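Local coordinates for GDSL-like protein (PDB 7BXD) that probably hydrolyses acyl esters as a GDSL-type lipase or acylhydrolase of the SGNH hydrolase superfamily, at residues M150-T155 with R181-V186. Sequence-based numbering, arbitrary orientation.
Sequences MTPCKT and RAMLEV
The backbones of T151 and M183 come closest, 7.4 Å apart at their CA atoms, where the chain leaving strand 146-150 passes beside helix 176-189. M183 takes part in three of the four residue contacts. Its CB is directed toward the loop. CG lies anti to the backbone N (chi1 178°) and chi2 is also extended, which carries the sulfur straight out to the T151 backbone. SD rests 3.9 Å from T151 CA. The same sulfur is 4.0 Å from M150 O, a van der Waals approach and not a hydrogen bond. The chain then bends at chi3 (-73°). This turns the methyl CE to P152, where it comes up against ring atom CD at 4.1 Å. T151 presents its methyl group to the helix. CG2 touches two helix side chains, 4.0 Å from M183 SD and 3.9 Å from L184 CD2. L184 starts off to one side of the loop, but its CD2 branch swings in to reach that methyl.

The hydroxyl of T151 serves another part of the fold. OG1 is hydrogen-bonded to D196 OD1 and to Y198 N, in the region after strand 194-195. V180, about one turn before M183, also touches T151 and P152, and I77 packs on M183.

No hydrogen bond joins the two segments. The contact packs helix 176-189 against the end of an inner strand of the parallel sheet, as in the layered alpha/beta/alpha fold of SGNH hydrolases. T151 divides its two branches between apolar helix side chains and the hydrogen bonds to D196 and Y198. Across the contact itself, cohesion rests on van der Waals touches of a thioether and methyl groups in a buried place.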
ATOM      1  N   MET A 150       3.248  -2.813  -3.791  1.00 12.49           N
ATOM      2  CA  MET A 150       2.745  -1.696  -4.587  1.00 12.81           C
ATOM      3  C   MET A 150       3.177  -0.408  -3.919  1.00 12.74           C
ATOM      4  O   MET A 150       2.944  -0.208  -2.726  1.00 13.43           O
ATOM      5  CB  MET A 150       1.203  -1.750  -4.724  1.00 13.69           C
ATOM      6  CG  MET A 150       0.735  -3.128  -5.169  1.00 13.22           C
ATOM      7  SD  MET A 150      -0.880  -3.173  -5.975  1.00 13.94           S
ATOM      8  CE  MET A 150      -1.918  -2.569  -4.635  1.00 15.22           C
ATOM      9  N   THR A 151       3.841   0.458  -4.668  1.00 12.71           N
ATOM     10  CA  THR A 151       4.306   1.715  -4.089  1.00 12.66           C
ATOM     11  C   THR A 151       3.112   2.601  -3.726  1.00 12.80           C
ATOM     12  O   THR A 151       2.059   2.532  -4.373  1.00 13.50           O
ATOM     13  CB  THR A 151       5.239   2.424  -5.060  1.00 13.29           C
ATOM     14  OG1 THR A 151       4.533   2.569  -6.302  1.00 12.94           O
ATOM     15  CG2 THR A 151       6.547   1.664  -5.280  1.00 14.18           C
ATOM     16  N   PRO A 152       3.255   3.430  -2.689  1.00 12.84           N
ATOM     17  CA  PRO A 152       2.116   4.236  -2.221  1.00 13.53           C
ATOM     18  C   PRO A 152       1.720   5.282  -3.237  1.00 12.76           C
ATOM     19  O   PRO A 152       2.575   5.962  -3.830  1.00 13.94           O
ATOM     20  CB  PRO A 152       2.658   4.901  -0.937  1.00 14.22           C
ATOM     21  CG  PRO A 152       4.182   4.877  -1.099  1.00 14.22           C
ATOM     22  CD  PRO A 152       4.436   3.564  -1.817  1.00 13.95           C
ATOM     23  N   CYS A 153       0.390   5.434  -3.437  1.00 13.25           N
ATOM     24  CA  CYS A 153      -0.081   6.414  -4.408  1.00 12.93           C
ATOM     25  C   CYS A 153       0.264   7.838  -3.976  1.00 12.45           C
ATOM     26  O   CYS A 153       0.428   8.148  -2.787  1.00 13.21           O
ATOM     27  CB  CYS A 153      -1.598   6.295  -4.592  1.00 13.86           C
ATOM     28  SG  CYS A 153      -2.011   4.779  -5.515  1.00 14.25           S
ATOM     29  N   LYS A 154       0.299   8.737  -4.959  1.00 12.90           N
ATOM     30  CA  LYS A 154       0.465  10.156  -4.671  1.00 12.94           C
ATOM     31  C   LYS A 154      -0.764  10.735  -3.963  1.00 12.95           C
ATOM     32  O   LYS A 154      -1.881  10.196  -4.014  1.00 13.48           O
ATOM     33  CB  LYS A 154       0.751  10.919  -5.959  1.00 13.74           C
ATOM     34  CG  LYS A 154       2.150  10.597  -6.491  1.00 13.95           C
ATOM     35  CD  LYS A 154       2.592  11.555  -7.587  1.00 14.53           C
ATOM     36  CE  LYS A 154       4.056  11.382  -8.035  1.00 14.34           C
ATOM     37  NZ  LYS A 154       4.239  10.116  -8.818  1.00 14.33           N
ATOM     38  N   THR A 155      -0.527  11.875  -3.319  1.00 13.16           N
ATOM     39  CA  THR A 155      -1.556  12.655  -2.653  1.00 13.60           C
ATOM     40  C   THR A 155      -1.276  14.125  -2.907  1.00 14.19           C
ATOM     41  O   THR A 155      -0.119  14.564  -2.961  1.00 14.58           O
ATOM     42  CB  THR A 155      -1.597  12.380  -1.142  1.00 13.99           C
ATOM     43  OG1 THR A 155      -2.571  13.234  -0.522  1.00 15.56           O
ATOM     44  CG2 THR A 155      -0.278  12.565  -0.413  1.00 15.09           C
ATOM     45  N   ARG A 181      11.660   5.349  -3.117  1.00 13.23           N
ATOM     46  CA  ARG A 181      12.970   4.824  -3.506  1.00 13.72           C
ATOM     47  C   ARG A 181      13.439   3.797  -2.506  1.00 13.33           C
ATOM     48  O   ARG A 181      14.002   2.760  -2.884  1.00 14.07           O
ATOM     49  CB  ARG A 181      13.965   5.981  -3.605  1.00 16.55           C
ATOM     50  CG  ARG A 181      13.888   6.744  -4.906  1.00 22.89           C
ATOM     51  CD  ARG A 181      15.147   7.628  -5.131  1.00 28.51           C
ATOM     52  NE  ARG A 181      15.459   8.491  -3.988  1.00 32.40           N
ATOM     53  CZ  ARG A 181      14.928   9.689  -3.761  1.00 34.88           C
ATOM     54  NH1 ARG A 181      14.053  10.209  -4.611  1.00 35.72           N
ATOM     55  NH2 ARG A 181      15.282  10.368  -2.675  1.00 35.97           N
ATOM     56  N   ALA A 182      13.252   4.072  -1.214  1.00 13.00           N
ATOM     57  CA  ALA A 182      13.683   3.104  -0.194  1.00 13.59           C
ATOM     58  C   ALA A 182      12.955   1.770  -0.394  1.00 13.06           C
ATOM     59  O   ALA A 182      13.563   0.688  -0.329  1.00 13.91           O
ATOM     60  CB  ALA A 182      13.401   3.665   1.194  1.00 14.88           C
ATOM     61  N   MET A 183      11.636   1.822  -0.610  1.00 13.01           N
ATOM     62  CA  MET A 183      10.869   0.602  -0.846  1.00 12.91           C
ATOM     63  C   MET A 183      11.409  -0.146  -2.046  1.00 12.85           C
ATOM     64  O   MET A 183      11.590  -1.368  -1.995  1.00 13.59           O
ATOM     65  CB  MET A 183       9.399   0.962  -1.072  1.00 13.50           C
ATOM     66  CG  MET A 183       8.525  -0.266  -1.369  1.00 13.69           C
ATOM     67  SD  MET A 183       6.772   0.135  -1.550  1.00 14.12           S
ATOM     68  CE  MET A 183       6.331   0.453   0.136  1.00 16.12           C
ATOM     69  N   LEU A 184      11.668   0.573  -3.144  1.00 13.23           N
ATOM     70  CA  LEU A 184      12.190  -0.088  -4.339  1.00 12.95           C
ATOM     71  C   LEU A 184      13.547  -0.739  -4.081  1.00 12.77           C
ATOM     72  O   LEU A 184      13.843  -1.823  -4.621  1.00 13.30           O
ATOM     73  CB  LEU A 184      12.278   0.897  -5.514  1.00 13.94           C
ATOM     74  CG  LEU A 184      10.920   1.418  -5.999  1.00 15.87           C
ATOM     75  CD1 LEU A 184      11.106   2.466  -7.064  1.00 17.34           C
ATOM     76  CD2 LEU A 184      10.041   0.319  -6.516  1.00 17.95           C
ATOM     77  N   GLU A 185      14.413  -0.090  -3.297  1.00 12.86           N
ATOM     78  CA  GLU A 185      15.741  -0.654  -3.032  1.00 13.03           C
ATOM     79  C   GLU A 185      15.646  -1.921  -2.181  1.00 12.69           C
ATOM     80  O   GLU A 185      16.384  -2.889  -2.426  1.00 13.35           O
ATOM     81  CB  GLU A 185      16.617   0.392  -2.367  1.00 14.16           C
ATOM     82  CG  GLU A 185      17.006   1.510  -3.340  1.00 15.94           C
ATOM     83  CD  GLU A 185      17.759   2.637  -2.681  1.00 19.86           C
ATOM     84  OE1 GLU A 185      18.039   2.569  -1.467  1.00 20.44           O
ATOM     85  OE2 GLU A 185      18.097   3.612  -3.394  1.00 23.55           O
ATOM     86  N   VAL A 186      14.765  -1.938  -1.162  1.00 12.58           N
ATOM     87  CA  VAL A 186      14.643  -3.150  -0.357  1.00 12.67           C
ATOM     88  C   VAL A 186      14.005  -4.251  -1.196  1.00 12.52           C
ATOM     89  O   VAL A 186      14.404  -5.430  -1.132  1.00 13.08           O
ATOM     90  CB  VAL A 186      13.871  -2.894   0.950  1.00 13.50           C
ATOM     91  CG1 VAL A 186      13.824  -4.174   1.786  1.00 14.06           C
ATOM     92  CG2 VAL A 186      14.514  -1.777   1.733  1.00 14.25           C
TER